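Gdp-l-fucose synthetase (PDB 6AQZ) binds NADP and, as a GDP-L-fucose synthetase, probably makes GDP-L-fucose from a GDP-keto-deoxymannose precursor by epimerisation and NADPH-dependent reduction. Local coordinates at residues I27-T33 against G51-G57; A39-I43 against S240-R245; P78-L84 against V121-C127. All coordinates share one frame; numbering follows the deposited sequence.

Overall arrangement
Interactions 1 and 3 belong to one Rossmann-type sheet and have centres about 10 Å apart. Strands 26-30 and 80-83 are neighbours in it, and the two contacts meet through backbone pairing of Leu28 with Ile82 and a side-chain bond from Thr30 to His83. Both reach NADP: interaction 1 at the adenosine ribose and its phosphate, interaction 3 at the nicotinamide ribose. Interaction 2, centred about 13 Å from interaction 1, packs helix 35-46 against helix 240-253; Phe55 CZ lies 3.5 Å from Glu41 CA, and the side chain of Ser240 is about 8 Å from NADP. Interaction 3, about 16 Å from interaction 2 between centres, does not touch it.

Interaction 1. Residues I27-T33 against G51-G57; sequences ILVTGGT and GKWVFLG. With NAP (NADP nicotinamide-adenine-dinucleotide phosphate), chain G.
With CG1 turned anti to its carbonyl carbon (chi1 -55°), Ile27 spreads its side chain over one face of the Trp53 indole. CG2, the branch anti to the backbone N, sits 3.7 Å from the centroid of the six-membered ring in a CH-pi contact, while CD1 covers the same ring system near NE1 and CE2. Val29 CG2 meets the indole at its edge and also lies 3.8 Å from Phe55 CE2. On the face carrying Leu28 and Val54, Leu28 CD1 reaches Val54 CB, and it also meets Leu56 CD1 just beyond the strand. Strands 26-30 and 52-55 run parallel, joined by four backbone hydrogen bonds, the first from Ile27 N to Lys52 O and the last from Leu56 N to Val29 O (2.9 Å). Beyond them Gly32 N bonds to Leu56 O at a bent 132°. This is the first beta-alpha-beta unit of the Rossmann fold, its strands connected through helix 35-46. Just past strand 26-30, Gly31 CA comes within 3.2 Å of NAP O3B. Thr33 OG1 accepts from O3B (2.9 Å) and donates to the phosphate oxygen O1X (2.6 Å). One hydroxyl thus grips both the ribose and its 2'-phosphate, consistent with recognition of NADP rather than NAD.

Interaction 2. Residues A39-I43 against S240-R245; sequences AVEHI and SHDAAR
His42 lays ND1 over one face of the His241 imidazole, 3.2 Å from CE1 and offset toward the ring's rim. The two rings form an offset stack, their centroids 4.2 Å apart and their planes inclined by 26°. The nitrogens ND1 of His42 and ND1 of His241 come close, but the angle is too poor for a hydrogen bond, so the pair meets through ring overlap. His42 already points at the other helix, and its CG, anti to the backbone N (chi1 174°), extends the ring outward to meet His241. Ala39 CB approaches the edge of the same His241 ring and lies 3.3 Å from Ser240 O. The small side chains of Ala39 and Ala244 let the backbones come near: Ala244 CB lies 3.5 Å from Val40 N and also touches Val40 CG2. The contact packs helix 35-46, which follows the first Rossmann strand, across helix 240-253 from much later in the chain, with the axes of these short segments 8.2 Å apart at closest and crossing at -70°. Ile43 closes the far end, its CG1 against Ala244 CB and its CD1 3.9 Å from the aliphatic CG of Arg245. The guanidinium of that arginine is held by Asp242: NH2 and OD1 make a salt bridge of 2.7 Å, with OD1 close to the guanidinium plane and NH2 above the plane of the carboxylate. Arg245 NH2 also bonds to Gln317 O, and Asp242 OD2 accepts from Thr319 N, tying the start of helix 240-253 to the loop ahead of helix 321-335.

Interaction 3. Residues P78-L84 against V121-C127; sequences PTYVIHL and VKKTISC. With NAP (NADP nicotinamide-adenine-dinucleotide phosphate), chain G.
His83 N donates to Ile125 O over 2.7 Å, the shortest of four backbone hydrogen bonds between the segments and nearly straight at 169°, with the donor tilted from the carbonyl plane. Val81 uses both its polar backbone atoms on the same partner strand, N giving to Lys123 O and O receiving from Ile125 N at 3.0 Å. Before the strands begin, Lys122 N reaches Thr79 O from above the carbonyl plane. At the edge of the His83 ring, in its plane, lies Ser126 OG, 3.3 Å from CD2. The ring's nitrogens are bonded elsewhere, ND1 to Thr30 OG1 and NE2 to Asn109 OD1, which fixes its rotation. Strands 80-83 and 123-127 are parallel neighbours in the Rossmann sheet, and helix 98-118 connects them as a beta-alpha-beta crossover. That helix covers the face carrying Val81, His83, Thr124 and Ser126, while helix 240-253 packs on Ile82 and Ile125 of the opposite face. Near the N-terminal ends, Val121 CG2 sits 3.7 Å from Val81 CG2 and also touches Pro78 CG. Tyr80 presents its ring edge to Lys123 CB, 3.7 Å from CD1; Lys123 NZ is hydrogen-bonded to the backbone oxygens of Met251 and Tyr254. At the C-terminal ends the pair meets the cofactor. NAP O3D makes a weak hydrogen bond of 3.2 Å to Leu84 O, and Cys127, with SG anti to its backbone N (chi1 -164°), sets the sulfur 3.4 Å from C1D of the nicotinamide ribose.

Interaction 1. Residues I27-T33 against G51-G57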
loop_
_atom_site.group_PDB
_atom_site.type_symbol
_atom_site.label_atom_id
_atom_site.label_comp_id
_atom_site.label_asym_id
_atom_site.label_seq_id
_atom_site.Cartn_x
_atom_site.Cartn_y
_atom_site.Cartn_z
ATOM N N ILE A 27 -14.631 4.210 24.920
ATOM C CA ILE A 27 -13.341 3.978 24.288
ATOM C C ILE A 27 -13.340 2.556 23.764
ATOM O O ILE A 27 -13.362 1.603 24.551
ATOM C CB ILE A 27 -12.158 4.194 25.239
ATOM C CG1 ILE A 27 -12.183 5.584 25.877
ATOM C CG2 ILE A 27 -10.849 3.980 24.481
ATOM C CD1 ILE A 27 -12.987 5.657 27.221
ATOM N N LEU A 28 -13.258 2.414 22.441
ATOM C CA LEU A 28 -13.249 1.120 21.770
ATOM C C LEU A 28 -11.811 0.695 21.506
ATOM O O LEU A 28 -11.041 1.447 20.900
ATOM C CB LEU A 28 -14.029 1.209 20.460
ATOM C CG LEU A 28 -14.529 -0.073 19.797
ATOM C CD1 LEU A 28 -15.452 -0.870 20.709
ATOM C CD2 LEU A 28 -15.203 0.260 18.449
ATOM N N VAL A 29 -11.444 -0.499 21.969
ATOM C CA VAL A 29 -10.089 -1.022 21.799
ATOM C C VAL A 29 -10.211 -2.273 20.929
ATOM O O VAL A 29 -10.629 -3.338 21.409
ATOM C CB VAL A 29 -9.403 -1.341 23.136
ATOM C CG1 VAL A 29 -7.968 -1.846 22.918
ATOM C CG2 VAL A 29 -9.384 -0.126 24.054
ATOM N N THR A 30 -9.853 -2.159 19.646
ATOM C CA THR A 30 -9.754 -3.363 18.833
ATOM C C THR A 30 -8.480 -4.090 19.213
ATOM O O THR A 30 -7.492 -3.468 19.625
ATOM C CB THR A 30 -9.739 -3.057 17.328
ATOM O OG1 THR A 30 -8.425 -2.631 16.936
ATOM C CG2 THR A 30 -10.789 -1.986 16.964
ATOM N N GLY A 31 -8.496 -5.414 19.060
ATOM C CA GLY A 31 -7.359 -6.202 19.512
ATOM C C GLY A 31 -7.078 -6.052 20.994
ATOM O O GLY A 31 -5.921 -6.143 21.425
ATOM N N GLY A 32 -8.119 -5.825 21.790
ATOM C CA GLY A 32 -7.947 -5.601 23.212
ATOM C C GLY A 32 -7.674 -6.841 24.053
ATOM O O GLY A 32 -7.454 -6.687 25.254
ATOM N N THR A 33 -7.700 -8.050 23.464
ATOM C CA THR A 33 -7.455 -9.294 24.185
ATOM C C THR A 33 -6.033 -9.818 24.006
ATOM O O THR A 33 -5.660 -10.791 24.676
ATOM C CB THR A 33 -8.457 -10.402 23.777
ATOM O OG1 THR A 33 -8.340 -10.694 22.379
ATOM C CG2 THR A 33 -9.906 -9.983 24.091
ATOM N N GLY A 51 -14.521 6.509 31.956
ATOM C CA GLY A 51 -15.082 6.090 30.689
ATOM C C GLY A 51 -15.511 4.627 30.691
ATOM O O GLY A 51 -15.157 3.832 31.567
ATOM N N LYS A 52 -16.325 4.283 29.706
ATOM C CA LYS A 52 -16.690 2.903 29.453
ATOM C C LYS A 52 -15.688 2.344 28.451
ATOM O O LYS A 52 -15.617 2.809 27.308
ATOM C CB LYS A 52 -18.118 2.805 28.919
ATOM C CG LYS A 52 -18.572 1.388 28.591
ATOM C CD LYS A 52 -19.978 1.387 28.001
ATOM C CE LYS A 52 -20.478 -0.031 27.748
ATOM N NZ LYS A 52 -21.725 -0.054 26.924
ATOM N N TRP A 53 -14.916 1.358 28.881
ATOM C CA TRP A 53 -13.877 0.748 28.070
ATOM C C TRP A 53 -14.354 -0.608 27.571
ATOM O O TRP A 53 -14.856 -1.417 28.365
ATOM C CB TRP A 53 -12.587 0.606 28.874
ATOM C CG TRP A 53 -11.953 1.917 29.111
ATOM C CD1 TRP A 53 -12.357 2.896 29.990
ATOM C CD2 TRP A 53 -10.832 2.447 28.403
ATOM N NE1 TRP A 53 -11.523 3.995 29.888
ATOM C CE2 TRP A 53 -10.579 3.742 28.924
ATOM C CE3 TRP A 53 -10.006 1.948 27.388
ATOM C CZ2 TRP A 53 -9.541 4.541 28.458
ATOM C CZ3 TRP A 53 -8.963 2.751 26.922
ATOM C CH2 TRP A 53 -8.750 4.033 27.452
ATOM N N VAL A 54 -14.252 -0.826 26.253
ATOM C CA VAL A 54 -14.663 -2.071 25.596
ATOM C C VAL A 54 -13.452 -2.690 24.914
ATOM O O VAL A 54 -12.908 -2.114 23.966
ATOM C CB VAL A 54 -15.783 -1.839 24.575
ATOM C CG1 VAL A 54 -16.207 -3.171 23.949
ATOM C CG2 VAL A 54 -16.952 -1.107 25.223
ATOM N N PHE A 55 -13.052 -3.867 25.367
ATOM C CA PHE A 55 -11.873 -4.560 24.843
ATOM C C PHE A 55 -12.359 -5.673 23.925
ATOM O O PHE A 55 -12.775 -6.733 24.387
ATOM C CB PHE A 55 -11.009 -5.059 26.000
ATOM C CG PHE A 55 -10.399 -3.917 26.790
ATOM C CD1 PHE A 55 -11.098 -3.334 27.839
ATOM C CD2 PHE A 55 -9.172 -3.364 26.416
ATOM C CE1 PHE A 55 -10.568 -2.245 28.535
ATOM C CE2 PHE A 55 -8.638 -2.277 27.105
ATOM C CZ PHE A 55 -9.340 -1.719 28.166
ATOM N N LEU A 56 -12.281 -5.429 22.620
ATOM C CA LEU A 56 -12.806 -6.354 21.631
ATOM C C LEU A 56 -11.813 -7.471 21.350
ATOM O O LEU A 56 -10.599 -7.271 21.348
ATOM C CB LEU A 56 -13.089 -5.630 20.310
ATOM C CG LEU A 56 -14.087 -4.475 20.219
ATOM C CD1 LEU A 56 -14.024 -3.935 18.830
ATOM C CD2 LEU A 56 -15.494 -4.932 20.525
ATOM N N GLY A 57 -12.343 -8.650 21.044
ATOM C CA GLY A 57 -11.548 -9.703 20.457
ATOM C C GLY A 57 -12.251 -10.245 19.228
ATOM O O GLY A 57 -13.385 -9.875 18.924
HETATM P PA NAP G . -1.582 -10.126 19.731
HETATM O O1A NAP G . -1.318 -11.187 18.707
HETATM O O2A NAP G . -1.105 -10.266 21.153
HETATM O O5B NAP G . -3.193 -9.768 19.814
HETATM C C5B NAP G . -3.562 -9.263 18.578
HETATM C C4B NAP G . -5.057 -8.861 18.698
HETATM O O4B NAP G . -5.670 -8.729 17.390
HETATM C C3B NAP G . -5.883 -9.910 19.546
HETATM O O3B NAP G . -6.839 -9.245 20.327
HETATM C C2B NAP G . -6.672 -10.639 18.449
HETATM O O2B NAP G . -7.888 -11.040 18.826
HETATM C C1B NAP G . -6.923 -9.392 17.498
HETATM N N9A NAP G . -7.365 -9.803 16.171
HETATM C C8A NAP G . -6.622 -10.442 15.199
HETATM N N7A NAP G . -7.322 -10.682 14.066
HETATM C C5A NAP G . -8.585 -10.180 14.337
HETATM C C6A NAP G . -9.741 -10.139 13.564
HETATM N N6A NAP G . -9.740 -10.657 12.269
HETATM N N1A NAP G . -10.877 -9.566 14.032
HETATM C C2A NAP G . -10.780 -9.071 15.302
HETATM N N3A NAP G . -9.744 -9.050 16.168
HETATM C C4A NAP G . -8.633 -9.618 15.642
HETATM O O3 NAP G . -0.841 -8.836 18.973
HETATM P PN NAP G . -0.196 -7.786 19.981
HETATM O O1N NAP G . -1.143 -7.257 20.990
HETATM O O2N NAP G . 1.256 -8.072 20.291
HETATM O O5D NAP G . 0.033 -6.376 18.971
HETATM C C5D NAP G . -1.130 -5.684 18.742
HETATM C C4D NAP G . -0.683 -4.479 17.946
HETATM O O4D NAP G . 0.633 -4.119 18.400
HETATM C C3D NAP G . -0.524 -4.929 16.416
HETATM O O3D NAP G . -1.012 -3.929 15.589
HETATM C C2D NAP G . 1.001 -5.117 16.266
HETATM O O2D NAP G . 1.495 -4.768 15.031
HETATM C C1D NAP G . 1.520 -4.063 17.288
HETATM N N1N NAP G . 2.929 -4.365 17.671
HETATM C C2N NAP G . 3.263 -5.430 18.512
HETATM C C3N NAP G . 4.583 -5.695 18.812
HETATM C C7N NAP G . 4.923 -6.848 19.705
HETATM O O7N NAP G . 6.094 -7.195 19.939
HETATM N N7N NAP G . 3.888 -7.580 20.298
HETATM C C4N NAP G . 5.699 -4.888 18.267
HETATM C C5N NAP G . 5.248 -3.783 17.367
HETATM C C6N NAP G . 3.957 -3.561 17.115
HETATM P P2B NAP G . -8.015 -12.740 19.557
HETATM O O1X NAP G . -7.270 -12.513 20.836
HETATM O O2X NAP G . -9.538 -12.862 19.655
HETATM O O3X NAP G . -7.325 -13.534 18.487
#

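Interaction 2. Residues A39-I43 against S240-R245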
loop_
_atom_site.group_PDB
_atom_site.type_symbol
_atom_site.label_atom_id
_atom_site.label_comp_id
_atom_site.label_asym_id
_atom_site.label_seq_id
_atom_site.Cartn_x
_atom_site.Cartn_y
_atom_site.Cartn_z
ATOM N N ALA A 39 -2.491 -5.120 28.418
ATOM C CA ALA A 39 -1.723 -4.150 29.184
ATOM C C ALA A 39 -2.499 -2.845 29.351
ATOM O O ALA A 39 -2.587 -2.303 30.461
ATOM C CB ALA A 39 -0.379 -3.915 28.507
ATOM N N VAL A 40 -3.118 -2.355 28.270
ATOM C CA VAL A 40 -3.954 -1.163 28.382
ATOM C C VAL A 40 -5.077 -1.399 29.388
ATOM O O VAL A 40 -5.360 -0.544 30.237
ATOM C CB VAL A 40 -4.491 -0.747 26.998
ATOM C CG1 VAL A 40 -5.516 0.368 27.135
ATOM C CG2 VAL A 40 -3.349 -0.312 26.092
ATOM N N GLU A 41 -5.721 -2.568 29.320
ATOM C CA GLU A 41 -6.803 -2.884 30.251
ATOM C C GLU A 41 -6.312 -2.884 31.701
ATOM O O GLU A 41 -7.028 -2.456 32.615
ATOM C CB GLU A 41 -7.416 -4.237 29.893
ATOM C CG GLU A 41 -8.555 -4.666 30.812
ATOM C CD GLU A 41 -9.082 -6.057 30.506
ATOM O OE1 GLU A 41 -8.319 -6.913 29.994
ATOM O OE2 GLU A 41 -10.278 -6.285 30.763
ATOM N N HIS A 42 -5.092 -3.370 31.929
ATOM C CA HIS A 42 -4.514 -3.372 33.265
ATOM C C HIS A 42 -4.254 -1.946 33.764
ATOM O O HIS A 42 -4.588 -1.610 34.903
ATOM C CB HIS A 42 -3.241 -4.213 33.261
ATOM C CG HIS A 42 -2.477 -4.163 34.547
ATOM N ND1 HIS A 42 -1.268 -3.512 34.667
ATOM C CD2 HIS A 42 -2.753 -4.676 35.770
ATOM C CE1 HIS A 42 -0.833 -3.625 35.911
ATOM N NE2 HIS A 42 -1.714 -4.328 36.599
ATOM N N ILE A 43 -3.651 -1.091 32.933
ATOM C CA ILE A 43 -3.384 0.280 33.357
ATOM C C ILE A 43 -4.690 1.033 33.593
ATOM O O ILE A 43 -4.853 1.719 34.610
ATOM C CB ILE A 43 -2.501 0.995 32.321
ATOM C CG1 ILE A 43 -1.127 0.331 32.266
ATOM C CG2 ILE A 43 -2.411 2.508 32.629
ATOM C CD1 ILE A 43 -0.471 0.252 33.626
ATOM N N SER A 240 5.114 -4.303 28.185
ATOM C CA SER A 240 3.790 -3.943 27.697
ATOM C C SER A 240 3.057 -2.981 28.630
ATOM O O SER A 240 2.323 -2.111 28.151
ATOM C CB SER A 240 2.972 -5.210 27.462
ATOM O OG SER A 240 2.747 -5.882 28.681
ATOM N N HIS A 241 3.229 -3.101 29.954
ATOM C CA HIS A 241 2.563 -2.133 30.828
ATOM C C HIS A 241 3.122 -0.719 30.624
ATOM O O HIS A 241 2.368 0.265 30.631
ATOM C CB HIS A 241 2.686 -2.555 32.289
ATOM C CG HIS A 241 1.942 -3.808 32.612
ATOM N ND1 HIS A 241 1.933 -4.364 33.873
ATOM C CD2 HIS A 241 1.183 -4.617 31.838
ATOM C CE1 HIS A 241 1.196 -5.459 33.863
ATOM N NE2 HIS A 241 0.736 -5.640 32.638
ATOM N N ASP A 242 4.436 -0.600 30.419
ATOM C CA ASP A 242 5.008 0.695 30.075
ATOM C C ASP A 242 4.482 1.196 28.727
ATOM O O ASP A 242 4.093 2.367 28.600
ATOM C CB ASP A 242 6.529 0.601 30.046
ATOM C CG ASP A 242 7.131 0.433 31.397
ATOM O OD1 ASP A 242 6.408 0.551 32.418
ATOM O OD2 ASP A 242 8.356 0.202 31.431
ATOM N N ALA A 243 4.436 0.319 27.720
ATOM C CA ALA A 243 3.897 0.719 26.419
ATOM C C ALA A 243 2.458 1.199 26.550
ATOM O O ALA A 243 2.053 2.163 25.882
ATOM C CB ALA A 243 3.969 -0.443 25.424
ATOM N N ALA A 244 1.675 0.538 27.419
ATOM C CA ALA A 244 0.289 0.934 27.643
ATOM C C ALA A 244 0.184 2.340 28.247
ATOM O O ALA A 244 -0.753 3.085 27.930
ATOM C CB ALA A 244 -0.410 -0.096 28.546
ATOM N N ARG A 245 1.090 2.693 29.169
ATOM C CA ARG A 245 1.090 4.039 29.736
ATOM C C ARG A 245 1.510 5.077 28.688
ATOM O O ARG A 245 0.918 6.164 28.602
ATOM C CB ARG A 245 2.007 4.094 30.966
ATOM C CG ARG A 245 1.468 3.339 32.183
ATOM C CD ARG A 245 2.275 3.643 33.439
ATOM N NE ARG A 245 3.604 3.055 33.364
ATOM C CZ ARG A 245 4.750 3.717 33.477
ATOM N NH1 ARG A 245 4.766 5.036 33.664
ATOM N NH2 ARG A 245 5.889 3.041 33.395
#

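Interaction 3. Residues P78-L84 against V121-C127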
loop_
_atom_site.group_PDB
_atom_site.type_symbol
_atom_site.label_atom_id
_atom_site.label_comp_id
_atom_site.label_asym_id
_atom_site.label_seq_id
_atom_site.Cartn_x
_atom_site.Cartn_y
_atom_site.Cartn_z
ATOM N N PRO A 78 -18.424 4.835 20.044
ATOM C CA PRO A 78 -17.290 5.332 20.829
ATOM C C PRO A 78 -16.955 6.780 20.496
ATOM O O PRO A 78 -17.195 7.252 19.380
ATOM C CB PRO A 78 -16.146 4.413 20.401
ATOM C CG PRO A 78 -16.489 4.097 18.993
ATOM C CD PRO A 78 -17.982 3.924 18.974
ATOM N N THR A 79 -16.353 7.472 21.482
ATOM C CA THR A 79 -15.715 8.774 21.280
ATOM C C THR A 79 -14.217 8.666 21.037
ATOM O O THR A 79 -13.614 9.624 20.543
ATOM C CB THR A 79 -15.950 9.718 22.481
ATOM O OG1 THR A 79 -15.555 9.088 23.707
ATOM C CG2 THR A 79 -17.408 10.141 22.572
ATOM N N TYR A 80 -13.601 7.553 21.423
ATOM C CA TYR A 80 -12.190 7.310 21.187
ATOM C C TYR A 80 -12.026 5.872 20.741
ATOM O O TYR A 80 -12.821 5.005 21.102
ATOM C CB TYR A 80 -11.347 7.605 22.432
ATOM C CG TYR A 80 -11.344 9.088 22.763
ATOM C CD1 TYR A 80 -10.476 9.959 22.120
ATOM C CD2 TYR A 80 -12.259 9.631 23.675
ATOM C CE1 TYR A 80 -10.494 11.332 22.395
ATOM C CE2 TYR A 80 -12.285 11.004 23.955
ATOM C CZ TYR A 80 -11.402 11.841 23.317
ATOM O OH TYR A 80 -11.409 13.195 23.596
ATOM N N VAL A 81 -11.020 5.634 19.911
ATOM C CA VAL A 81 -10.715 4.301 19.427
ATOM C C VAL A 81 -9.212 4.083 19.557
ATOM O O VAL A 81 -8.414 4.919 19.112
ATOM C CB VAL A 81 -11.203 4.103 17.976
ATOM C CG1 VAL A 81 -10.618 2.822 17.352
ATOM C CG2 VAL A 81 -12.702 4.030 17.960
ATOM N N ILE A 82 -8.829 2.975 20.186
ATOM C CA ILE A 82 -7.451 2.501 20.164
ATOM C C ILE A 82 -7.452 1.254 19.293
ATOM O O ILE A 82 -8.051 0.237 19.658
ATOM C CB ILE A 82 -6.908 2.193 21.563
ATOM C CG1 ILE A 82 -6.991 3.427 22.460
ATOM C CG2 ILE A 82 -5.458 1.707 21.462
ATOM C CD1 ILE A 82 -6.432 3.177 23.838
ATOM N N HIS A 83 -6.799 1.333 18.132
ATOM C CA HIS A 83 -6.849 0.283 17.111
ATOM C C HIS A 83 -5.578 -0.554 17.220
ATOM O O HIS A 83 -4.532 -0.181 16.689
ATOM C CB HIS A 83 -7.006 0.915 15.729
ATOM C CG HIS A 83 -6.855 -0.047 14.594
ATOM N ND1 HIS A 83 -7.369 -1.329 14.628
ATOM C CD2 HIS A 83 -6.287 0.101 13.373
ATOM C CE1 HIS A 83 -7.096 -1.938 13.489
ATOM N NE2 HIS A 83 -6.451 -1.087 12.706
ATOM N N LEU A 84 -5.661 -1.680 17.946
ATOM C CA LEU A 84 -4.533 -2.586 18.101
ATOM C C LEU A 84 -4.684 -3.874 17.299
ATOM O O LEU A 84 -3.697 -4.587 17.113
ATOM C CB LEU A 84 -4.331 -2.942 19.587
ATOM C CG LEU A 84 -4.207 -1.771 20.589
ATOM C CD1 LEU A 84 -4.100 -2.314 22.017
ATOM C CD2 LEU A 84 -3.063 -0.824 20.323
ATOM N N VAL A 121 -15.563 9.425 15.666
ATOM C CA VAL A 121 -14.623 9.253 16.768
ATOM C C VAL A 121 -13.724 10.480 16.836
ATOM O O VAL A 121 -13.250 10.973 15.804
ATOM C CB VAL A 121 -13.815 7.966 16.567
ATOM C CG1 VAL A 121 -12.750 7.830 17.635
ATOM C CG2 VAL A 121 -14.755 6.750 16.555
ATOM N N LYS A 122 -13.527 11.013 18.044
ATOM C CA LYS A 122 -12.743 12.238 18.182
ATOM C C LYS A 122 -11.279 11.981 17.858
ATOM O O LYS A 122 -10.679 12.703 17.052
ATOM C CB LYS A 122 -12.886 12.830 19.592
ATOM C CG LYS A 122 -14.289 13.286 19.995
ATOM C CD LYS A 122 -14.280 13.830 21.432
ATOM C CE LYS A 122 -15.538 14.613 21.800
ATOM N NZ LYS A 122 -16.766 13.772 21.834
ATOM N N LYS A 123 -10.709 10.913 18.417
ATOM C CA LYS A 123 -9.307 10.584 18.193
ATOM C C LYS A 123 -9.154 9.068 18.080
ATOM O O LYS A 123 -9.763 8.316 18.842
ATOM C CB LYS A 123 -8.411 11.119 19.310
ATOM C CG LYS A 123 -6.934 11.067 18.972
ATOM C CD LYS A 123 -6.046 11.290 20.190
ATOM C CE LYS A 123 -5.888 12.750 20.513
ATOM N NZ LYS A 123 -4.805 12.983 21.528
ATOM N N THR A 124 -8.378 8.631 17.091
ATOM C CA THR A 124 -8.113 7.222 16.831
ATOM C C THR A 124 -6.606 7.021 16.827
ATOM O O THR A 124 -5.883 7.778 16.178
ATOM C CB THR A 124 -8.747 6.783 15.495
ATOM O OG1 THR A 124 -10.167 6.822 15.629
ATOM C CG2 THR A 124 -8.302 5.370 15.059
ATOM N N ILE A 125 -6.129 6.049 17.596
ATOM C CA ILE A 125 -4.708 5.749 17.645
ATOM C C ILE A 125 -4.530 4.332 17.155
ATOM O O ILE A 125 -5.055 3.393 17.764
ATOM C CB ILE A 125 -4.123 5.906 19.049
ATOM C CG1 ILE A 125 -4.375 7.306 19.544
ATOM C CG2 ILE A 125 -2.622 5.707 18.999
ATOM C CD1 ILE A 125 -3.720 7.557 20.844
ATOM N N SER A 126 -3.792 4.178 16.069
ATOM C CA SER A 126 -3.516 2.882 15.486
ATOM C C SER A 126 -2.073 2.525 15.796
ATOM O O SER A 126 -1.300 3.347 16.290
ATOM C CB SER A 126 -3.779 2.914 13.982
ATOM O OG SER A 126 -5.152 3.155 13.739
ATOM N N CYS A 127 -1.693 1.310 15.453
ATOM C CA CYS A 127 -0.419 0.775 15.892
ATOM C C CYS A 127 0.387 0.293 14.691
ATOM O O CYS A 127 -0.105 -0.516 13.904
ATOM C CB CYS A 127 -0.670 -0.349 16.906
ATOM S SG CYS A 127 0.743 -0.775 17.820
HETATM P PA NAP G . -1.582 -10.126 19.731
HETATM O O1A NAP G . -1.318 -11.187 18.707
HETATM O O2A NAP G . -1.105 -10.266 21.153
HETATM O O5B NAP G . -3.193 -9.768 19.814
HETATM C C5B NAP G . -3.562 -9.263 18.578
HETATM C C4B NAP G . -5.057 -8.861 18.698
HETATM O O4B NAP G . -5.670 -8.729 17.390
HETATM C C3B NAP G . -5.883 -9.910 19.546
HETATM O O3B NAP G . -6.839 -9.245 20.327
HETATM C C2B NAP G . -6.672 -10.639 18.449
HETATM O O2B NAP G . -7.888 -11.040 18.826
HETATM C C1B NAP G . -6.923 -9.392 17.498
HETATM N N9A NAP G . -7.365 -9.803 16.171
HETATM C C8A NAP G . -6.622 -10.442 15.199
HETATM N N7A NAP G . -7.322 -10.682 14.066
HETATM C C5A NAP G . -8.585 -10.180 14.337
HETATM C C6A NAP G . -9.741 -10.139 13.564
HETATM N N6A NAP G . -9.740 -10.657 12.269
HETATM N N1A NAP G . -10.877 -9.566 14.032
HETATM C C2A NAP G . -10.780 -9.071 15.302
HETATM N N3A NAP G . -9.744 -9.050 16.168
HETATM C C4A NAP G . -8.633 -9.618 15.642
HETATM O O3 NAP G . -0.841 -8.836 18.973
HETATM P PN NAP G . -0.196 -7.786 19.981
HETATM O O1N NAP G . -1.143 -7.257 20.990
HETATM O O2N NAP G . 1.256 -8.072 20.291
HETATM O O5D NAP G . 0.033 -6.376 18.971
HETATM C C5D NAP G . -1.130 -5.684 18.742
HETATM C C4D NAP G . -0.683 -4.479 17.946
HETATM O O4D NAP G . 0.633 -4.119 18.400
HETATM C C3D NAP G . -0.524 -4.929 16.416
HETATM O O3D NAP G . -1.012 -3.929 15.589
HETATM C C2D NAP G . 1.001 -5.117 16.266
HETATM O O2D NAP G . 1.495 -4.768 15.031
HETATM C C1D NAP G . 1.520 -4.063 17.288
HETATM N N1N NAP G . 2.929 -4.365 17.671
HETATM C C2N NAP G . 3.263 -5.430 18.512
HETATM C C3N NAP G . 4.583 -5.695 18.812
HETATM C C7N NAP G . 4.923 -6.848 19.705
HETATM O O7N NAP G . 6.094 -7.195 19.939
HETATM N N7N NAP G . 3.888 -7.580 20.298
HETATM C C4N NAP G . 5.699 -4.888 18.267
HETATM C C5N NAP G . 5.248 -3.783 17.367
HETATM C C6N NAP G . 3.957 -3.561 17.115
HETATM P P2B NAP G . -8.015 -12.740 19.557
HETATM O O1X NAP G . -7.270 -12.513 20.836
HETATM O O2X NAP G . -9.538 -12.862 19.655
HETATM O O3X NAP G . -7.325 -13.534 18.487
#